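Local structure of ML032222a iGluR (Mnemiopsis leidyi, 4YKI) at residues B[134-146]-B[181-193]. The protein binds glycine through the ligand-binding domain of a ctenophore ionotropic glutamate receptor subunit, probably to open the channel's ion pore. Numbering follows the deposited sequence.
Sequences DKYKWGVIGSRHP and GLFVFIDEGPVLA. With GLY (glycine), chain E.
Arg144 grips the carboxylate of Asp187 side-on, NE meeting OD1 at 2.7 Å and NH2 meeting OD2 at 2.9 Å, each oxygen offering its syn lone pair, the two planes nearly coplanar, 23° apart. The chain runs extended to NE, and the turn at chi4 (81°) sets one guanidinium face against the bound glycine, whose CA sits 3.5 Å above the plane. Glu188 OE1 takes the amino group of the ligand (GLY N) at 2.7 Å and is also hydrogen-bonded to Tyr214 OH, while His145 N donates a hydrogen bond to the ligand carboxylate (GLY O). With a methionine at Arg144, Asp187 would probably lose its charged mate and the glycine the flat group beneath it. NH1 of Arg144 forms a salt bridge with Glu17, another residue of the glycine pocket. Strands 137-141 and 183-188 run parallel in the mixed sheet of one lobe of the clamshell fold of ionotropic receptor ligand-binding domains; each delivers pocket residues at or just past its C-terminal end, Arg144 and Glu188 both standing at the N-cap position of the helix that follows. Four backbone hydrogen bonds join the segments, from Lys137 N to Leu182 O at one end to Ile186 N to Gly139 O at the other. Past the last, a water bridges Ile141 N, Ile186 O and Asp187 OD1, giving Asp187 OD1 a second donor besides Arg144 NE. Phe183, with CG anti to its backbone N (chi1 -167°), swings its ring beneath Trp138, whose CA makes a CH-pi contact 3.9 Å from the centroid. Farther along that face, Ile141 CD1 meets the edge of Phe185 at CZ, 3.7 Å away, beside helix 171-179.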
ATOM      1  N   ASP B 134      31.475   6.397 -19.080  1.00 18.64           N
ATOM      2  CA  ASP B 134      31.701   7.761 -18.584  1.00 20.14           C
ATOM      3  C   ASP B 134      31.070   8.845 -19.448  1.00 17.99           C
ATOM      4  O   ASP B 134      31.378  10.018 -19.285  1.00 20.35           O
ATOM      5  CB  ASP B 134      33.187   8.055 -18.331  1.00 24.02           C
ATOM      6  CG  ASP B 134      34.038   7.917 -19.563  1.00 26.81           C
ATOM      7  OD1 ASP B 134      33.500   7.694 -20.660  1.00 25.98           O
ATOM      8  OD2 ASP B 134      35.273   8.040 -19.430  1.00 28.69           O
ATOM      9  N   LYS B 135      30.145   8.463 -20.319  1.00 15.21           N
ATOM     10  CA  LYS B 135      29.363   9.446 -21.058  1.00 14.89           C
ATOM     11  C   LYS B 135      28.412  10.208 -20.140  1.00 14.36           C
ATOM     12  O   LYS B 135      28.316  11.446 -20.196  1.00 15.00           O
ATOM     13  CB  LYS B 135      28.541   8.770 -22.153  1.00 14.28           C
ATOM     14  CG  LYS B 135      27.612   9.740 -22.893  1.00 13.82           C
ATOM     15  CD  LYS B 135      26.845   9.090 -24.044  1.00 13.20           C
ATOM     16  CE  LYS B 135      25.842  10.053 -24.641  1.00 14.12           C
ATOM     17  NZ  LYS B 135      25.191   9.454 -25.812  1.00 14.21           N
ATOM     18  N   TYR B 136      27.695   9.466 -19.298  1.00 13.51           N
ATOM     19  CA  TYR B 136      26.709  10.022 -18.400  1.00 12.84           C
ATOM     20  C   TYR B 136      27.244  10.118 -16.992  1.00 13.21           C
ATOM     21  O   TYR B 136      27.893   9.197 -16.511  1.00 13.95           O
ATOM     22  CB  TYR B 136      25.448   9.117 -18.359  1.00 13.18           C
ATOM     23  CG  TYR B 136      24.656   9.125 -19.642  1.00 13.39           C
ATOM     24  CD1 TYR B 136      23.727  10.109 -19.882  1.00 13.44           C
ATOM     25  CD2 TYR B 136      24.843   8.164 -20.615  1.00 13.39           C
ATOM     26  CE1 TYR B 136      23.018  10.152 -21.051  1.00 12.77           C
ATOM     27  CE2 TYR B 136      24.130   8.194 -21.785  1.00 14.01           C
ATOM     28  CZ  TYR B 136      23.223   9.197 -22.007  1.00 13.48           C
ATOM     29  OH  TYR B 136      22.482   9.277 -23.171  1.00 14.70           O
ATOM     30  N   LYS B 137      26.949  11.237 -16.337  0.66 12.97           N
ATOM     31  CA  LYS B 137      27.027  11.357 -14.886  0.66 13.24           C
ATOM     32  C   LYS B 137      25.655  11.030 -14.301  0.66 12.85           C
ATOM     33  O   LYS B 137      24.681  10.928 -15.040  0.66 12.83           O
ATOM     34  CB  LYS B 137      27.483  12.760 -14.478  0.66 15.43           C
ATOM     35  CG  LYS B 137      28.947  13.019 -14.808  0.66 18.57           C
ATOM     36  CD  LYS B 137      29.418  14.398 -14.371  0.66 21.25           C
ATOM     37  CE  LYS B 137      30.893  14.623 -14.690  0.66 25.18           C
ATOM     38  NZ  LYS B 137      31.771  13.581 -14.090  0.66 27.46           N
ATOM     39  N   TRP B 138      25.586  10.853 -12.989  1.00 12.31           N
ATOM     40  CA  TRP B 138      24.351  10.424 -12.361  1.00 12.36           C
ATOM     41  C   TRP B 138      24.361  10.802 -10.899  1.00 12.85           C
ATOM     42  O   TRP B 138      25.408  11.158 -10.342  1.00 13.24           O
ATOM     43  CB  TRP B 138      24.163   8.906 -12.503  1.00 12.84           C
ATOM     44  CG  TRP B 138      25.146   8.095 -11.722  1.00 12.51           C
ATOM     45  CD1 TRP B 138      25.002   7.649 -10.442  1.00 13.52           C
ATOM     46  CD2 TRP B 138      26.434   7.654 -12.161  1.00 13.09           C
ATOM     47  NE1 TRP B 138      26.123   6.953 -10.056  1.00 14.70           N
ATOM     48  CE2 TRP B 138      27.016   6.949 -11.094  1.00 13.53           C
ATOM     49  CE3 TRP B 138      27.151   7.788 -13.347  1.00 13.57           C
ATOM     50  CZ2 TRP B 138      28.276   6.356 -11.196  1.00 15.51           C
ATOM     51  CZ3 TRP B 138      28.409   7.216 -13.433  1.00 15.37           C
ATOM     52  CH2 TRP B 138      28.959   6.514 -12.362  1.00 16.40           C
ATOM     53  N   GLY B 139      23.197  10.734 -10.263  1.00 12.34           N
ATOM     54  CA  GLY B 139      23.140  10.989  -8.842  1.00 12.96           C
ATOM     55  C   GLY B 139      21.803  10.691  -8.220  1.00 12.18           C
ATOM     56  O   GLY B 139      20.799  10.468  -8.893  1.00 12.18           O
ATOM     57  N   VAL B 140      21.836  10.702  -6.897  1.00 12.65           N
ATOM     58  CA  VAL B 140      20.668  10.669  -6.041  1.00 12.69           C
ATOM     59  C   VAL B 140      20.767  11.811  -5.038  1.00 12.35           C
ATOM     60  O   VAL B 140      21.854  12.321  -4.775  1.00 13.53           O
ATOM     61  CB  VAL B 140      20.554   9.331  -5.239  1.00 13.15           C
ATOM     62  CG1 VAL B 140      20.313   8.168  -6.160  1.00 13.94           C
ATOM     63  CG2 VAL B 140      21.801   9.100  -4.353  1.00 14.29           C
ATOM     64  N   ILE B 141      19.642  12.195  -4.461  1.00 12.03           N
ATOM     65  CA  ILE B 141      19.624  13.242  -3.454  1.00 12.12           C
ATOM     66  C   ILE B 141      20.098  12.661  -2.132  1.00 12.13           C
ATOM     67  O   ILE B 141      19.645  11.585  -1.707  1.00 12.42           O
ATOM     68  CB  ILE B 141      18.220  13.829  -3.324  1.00 11.94           C
ATOM     69  CG1 ILE B 141      17.794  14.519  -4.634  1.00 12.79           C
ATOM     70  CG2 ILE B 141      18.129  14.767  -2.133  1.00 12.11           C
ATOM     71  CD1 ILE B 141      16.292  14.766  -4.757  1.00 13.04           C
ATOM     72  N   GLY B 142      20.986  13.366  -1.449  1.00 12.12           N
ATOM     73  CA  GLY B 142      21.473  12.910  -0.166  1.00 12.31           C
ATOM     74  C   GLY B 142      20.414  12.932   0.923  1.00 11.58           C
ATOM     75  O   GLY B 142      19.560  13.819   0.983  1.00 12.86           O
ATOM     76  N   SER B 143      20.475  11.930   1.796  1.00 12.20           N
ATOM     77  CA  SER B 143      19.567  11.813   2.947  1.00 12.23           C
ATOM     78  C   SER B 143      18.097  11.790   2.538  1.00 12.83           C
ATOM     79  O   SER B 143      17.240  12.450   3.135  1.00 15.66           O
ATOM     80  CB  SER B 143      19.844  12.922   3.959  1.00 14.13           C
ATOM     81  OG  SER B 143      21.154  12.786   4.494  1.00 15.28           O
ATOM     82  N   ARG B 144      17.802  10.977   1.534  1.00 12.38           N
ATOM     83  CA  ARG B 144      16.456  10.796   1.010  1.00 11.76           C
ATOM     84  C   ARG B 144      16.319   9.296   0.714  1.00 11.09           C
ATOM     85  O   ARG B 144      17.324   8.585   0.587  1.00 11.58           O
ATOM     86  CB  ARG B 144      16.299  11.663  -0.249  1.00 12.12           C
ATOM     87  CG  ARG B 144      14.933  11.720  -0.904  1.00 11.06           C
ATOM     88  CD  ARG B 144      15.025  12.452  -2.232  1.00 11.32           C
ATOM     89  NE  ARG B 144      13.837  12.319  -3.083  1.00 11.08           N
ATOM     90  CZ  ARG B 144      12.714  13.019  -2.967  1.00 11.63           C
ATOM     91  NH1 ARG B 144      12.563  13.913  -2.006  1.00 11.84           N
ATOM     92  NH2 ARG B 144      11.718  12.802  -3.822  1.00 12.73           N
ATOM     93  N   HIS B 145      15.087   8.830   0.563  1.00 10.64           N
ATOM     94  CA  HIS B 145      14.787   7.403   0.452  1.00 10.52           C
ATOM     95  C   HIS B 145      15.517   6.652  -0.670  1.00 11.35           C
ATOM     96  O   HIS B 145      16.023   5.581  -0.412  1.00 11.62           O
ATOM     97  CB  HIS B 145      13.274   7.261   0.385  1.00 10.94           C
ATOM     98  CG  HIS B 145      12.789   5.925  -0.027  1.00 11.15           C
ATOM     99  ND1 HIS B 145      12.715   4.858   0.839  1.00 12.06           N
ATOM    100  CD2 HIS B 145      12.306   5.506  -1.219  1.00 11.39           C
ATOM    101  CE1 HIS B 145      12.189   3.835   0.188  1.00 11.67           C
ATOM    102  NE2 HIS B 145      11.930   4.200  -1.060  1.00 12.00           N
ATOM    103  N   PRO B 146      15.552   7.167  -1.911  1.00 11.07           N
ATOM    104  CA  PRO B 146      16.242   6.378  -2.938  1.00 10.86           C
ATOM    105  C   PRO B 146      17.693   6.062  -2.564  1.00 11.38           C
ATOM    106  O   PRO B 146      18.130   4.926  -2.717  1.00 11.93           O
ATOM    107  CB  PRO B 146      16.117   7.255  -4.196  1.00 11.66           C
ATOM    108  CG  PRO B 146      14.840   8.039  -3.967  1.00 12.32           C
ATOM    109  CD  PRO B 146      14.883   8.350  -2.490  1.00 11.33           C
ATOM    110  N   GLY B 181      21.726  18.060 -18.800  1.00 15.95           N
ATOM    111  CA  GLY B 181      22.044  17.058 -19.810  1.00 15.39           C
ATOM    112  C   GLY B 181      23.109  16.053 -19.436  1.00 15.33           C
ATOM    113  O   GLY B 181      23.865  16.243 -18.490  1.00 14.56           O
ATOM    114  N   LEU B 182      23.155  14.972 -20.207  1.00 14.86           N
ATOM    115  CA  LEU B 182      24.085  13.877 -19.995  1.00 14.40           C
ATOM    116  C   LEU B 182      24.121  13.411 -18.536  1.00 12.84           C
ATOM    117  O   LEU B 182      25.182  13.222 -17.933  1.00 14.23           O
ATOM    118  CB  LEU B 182      25.477  14.252 -20.534  1.00 16.25           C
ATOM    119  CG  LEU B 182      25.526  14.439 -22.059  1.00 15.67           C
ATOM    120  CD1 LEU B 182      26.864  15.056 -22.460  1.00 20.25           C
ATOM    121  CD2 LEU B 182      25.301  13.134 -22.774  1.00 18.77           C
ATOM    122  N   PHE B 183      22.926  13.192 -18.006  1.00 13.42           N
ATOM    123  CA  PHE B 183      22.759  12.935 -16.593  1.00 13.37           C
ATOM    124  C   PHE B 183      21.613  11.948 -16.390  1.00 14.84           C
ATOM    125  O   PHE B 183      20.584  12.011 -17.117  1.00 14.47           O
ATOM    126  CB  PHE B 183      22.492  14.247 -15.847  1.00 13.87           C
ATOM    127  CG  PHE B 183      22.626  14.124 -14.344  1.00 13.96           C
ATOM    128  CD1 PHE B 183      23.875  14.092 -13.761  1.00 14.59           C
ATOM    129  CD2 PHE B 183      21.502  13.989 -13.531  1.00 13.46           C
ATOM    130  CE1 PHE B 183      24.016  13.956 -12.399  1.00 15.34           C
ATOM    131  CE2 PHE B 183      21.644  13.848 -12.148  1.00 14.23           C
ATOM    132  CZ  PHE B 183      22.885  13.846 -11.590  1.00 14.66           C
ATOM    133  N   VAL B 184      21.802  11.025 -15.446  1.00 12.43           N
ATOM    134  CA  VAL B 184      20.751  10.133 -14.988  1.00 12.47           C
ATOM    135  C   VAL B 184      20.417  10.483 -13.522  1.00 11.75           C
ATOM    136  O   VAL B 184      21.290  10.452 -12.633  1.00 12.69           O
ATOM    137  CB  VAL B 184      21.172   8.649 -15.062  1.00 12.33           C
ATOM    138  CG1 VAL B 184      20.076   7.739 -14.490  1.00 12.72           C
ATOM    139  CG2 VAL B 184      21.488   8.232 -16.486  1.00 13.00           C
ATOM    140  N   PHE B 185      19.158  10.799 -13.272  1.00 11.85           N
ATOM    141  CA  PHE B 185      18.658  11.071 -11.934  1.00 11.93           C
ATOM    142  C   PHE B 185      17.810   9.885 -11.512  1.00 11.56           C
ATOM    143  O   PHE B 185      16.907   9.473 -12.233  1.00 12.54           O
ATOM    144  CB  PHE B 185      17.854  12.377 -11.945  1.00 12.16           C
ATOM    145  CG  PHE B 185      17.205  12.738 -10.621  1.00 12.00           C
ATOM    146  CD1 PHE B 185      17.819  12.478  -9.408  1.00 12.63           C
ATOM    147  CD2 PHE B 185      15.975  13.361 -10.612  1.00 12.68           C
ATOM    148  CE1 PHE B 185      17.179  12.833  -8.213  1.00 12.46           C
ATOM    149  CE2 PHE B 185      15.360  13.706  -9.423  1.00 12.98           C
ATOM    150  CZ  PHE B 185      15.970  13.424  -8.239  1.00 13.83           C
ATOM    151  N   ILE B 186      18.124   9.328 -10.344  1.00 11.46           N
ATOM    152  CA  ILE B 186      17.428   8.168  -9.807  1.00 11.91           C
ATOM    153  C   ILE B 186      16.619   8.631  -8.606  1.00 11.23           C
ATOM    154  O   ILE B 186      17.200   9.087  -7.618  1.00 12.06           O
ATOM    155  CB  ILE B 186      18.436   7.075  -9.357  1.00 11.88           C
ATOM    156  CG1 ILE B 186      19.369   6.678 -10.512  1.00 13.01           C
ATOM    157  CG2 ILE B 186      17.700   5.844  -8.796  1.00 13.31           C
ATOM    158  CD1 ILE B 186      20.551   5.792 -10.103  1.00 16.43           C
ATOM    159  N   ASP B 187      15.302   8.526  -8.696  1.00 11.09           N
ATOM    160  CA  ASP B 187      14.424   9.016  -7.632  1.00 11.67           C
ATOM    161  C   ASP B 187      13.135   8.188  -7.595  1.00 10.73           C
ATOM    162  O   ASP B 187      13.202   6.967  -7.736  1.00 11.93           O
ATOM    163  CB  ASP B 187      14.175  10.533  -7.743  1.00 12.03           C
ATOM    164  CG  ASP B 187      13.721  11.128  -6.416  1.00 11.80           C
ATOM    165  OD1 ASP B 187      14.592  11.305  -5.521  1.00 12.40           O
ATOM    166  OD2 ASP B 187      12.504  11.358  -6.257  1.00 12.52           O
ATOM    167  N   GLU B 188      11.985   8.840  -7.387  1.00 11.86           N
ATOM    168  CA  GLU B 188      10.731   8.151  -7.087  1.00 11.40           C
ATOM    169  C   GLU B 188       9.710   8.409  -8.190  1.00 11.56           C
ATOM    170  O   GLU B 188       9.517   9.536  -8.618  1.00 12.76           O
ATOM    171  CB  GLU B 188      10.193   8.601  -5.717  1.00 11.41           C
ATOM    172  CG  GLU B 188      11.184   8.377  -4.590  1.00 11.90           C
ATOM    173  CD  GLU B 188      10.685   8.828  -3.230  1.00 11.57           C
ATOM    174  OE1 GLU B 188       9.731   9.642  -3.163  1.00 11.92           O
ATOM    175  OE2 GLU B 188      11.305   8.397  -2.220  1.00 12.86           O
ATOM    176  N   GLY B 189       9.029   7.348  -8.601  1.00 12.35           N
ATOM    177  CA  GLY B 189       8.106   7.406  -9.714  1.00 12.72           C
ATOM    178  C   GLY B 189       7.115   8.564  -9.705  1.00 12.67           C
ATOM    179  O   GLY B 189       7.032   9.317 -10.669  1.00 13.12           O
ATOM    180  N   PRO B 190       6.326   8.720  -8.645  1.00 12.59           N
ATOM    181  CA  PRO B 190       5.269   9.741  -8.703  1.00 12.88           C
ATOM    182  C   PRO B 190       5.820  11.167  -8.741  1.00 13.19           C
ATOM    183  O   PRO B 190       5.267  12.055  -9.391  1.00 13.61           O
ATOM    184  CB  PRO B 190       4.470   9.478  -7.420  1.00 13.93           C
ATOM    185  CG  PRO B 190       4.730   8.010  -7.125  1.00 13.66           C
ATOM    186  CD  PRO B 190       6.151   7.801  -7.510  1.00 12.41           C
ATOM    187  N   VAL B 191       6.937  11.391  -8.049  1.00 12.12           N
ATOM    188  CA  VAL B 191       7.576  12.692  -8.007  1.00 12.78           C
ATOM    189  C   VAL B 191       8.112  13.055  -9.386  1.00 13.29           C
ATOM    190  O   VAL B 191       7.949  14.182  -9.864  1.00 13.08           O
ATOM    191  CB  VAL B 191       8.708  12.699  -6.948  1.00 12.09           C
ATOM    192  CG1 VAL B 191       9.526  13.976  -6.990  1.00 12.90           C
ATOM    193  CG2 VAL B 191       8.116  12.496  -5.551  1.00 13.32           C
ATOM    194  N   LEU B 192       8.763  12.111 -10.036  1.00 12.76           N
ATOM    195  CA  LEU B 192       9.295  12.358 -11.366  1.00 13.06           C
ATOM    196  C   LEU B 192       8.171  12.509 -12.372  1.00 14.08           C
ATOM    197  O   LEU B 192       8.254  13.382 -13.251  1.00 15.77           O
ATOM    198  CB  LEU B 192      10.262  11.248 -11.776  1.00 13.89           C
ATOM    199  CG  LEU B 192      11.511  11.160 -10.907  1.00 13.75           C
ATOM    200  CD1 LEU B 192      12.462  10.086 -11.415  1.00 19.10           C
ATOM    201  CD2 LEU B 192      12.217  12.485 -10.817  1.00 18.46           C
ATOM    202  N   ALA B 193       7.125  11.701 -12.263  1.00 14.75           N
ATOM    203  CA  ALA B 193       6.005  11.775 -13.210  1.00 16.60           C
ATOM    204  C   ALA B 193       5.402  13.168 -13.203  1.00 18.15           C
ATOM    205  O   ALA B 193       5.140  13.770 -14.261  1.00 19.16           O
ATOM    206  CB  ALA B 193       4.945  10.733 -12.880  1.00 18.72           C
TER
HETATM  207  N   GLY E 301       9.827  10.882  -0.732  1.00 13.64           N
HETATM  208  CA  GLY E 301      11.243  11.042  -0.326  1.00 11.95           C
HETATM  209  C   GLY E 301      11.579  10.385   0.992  1.00 11.26           C
HETATM  210  O   GLY E 301      12.777  10.389   1.348  1.00 10.56           O
HETATM  211  OXT GLY E 301      10.664   9.888   1.683  1.00 11.53           O
HETATM  212  O   HOH W   1      17.206  10.698  -5.372  1.00 11.93           O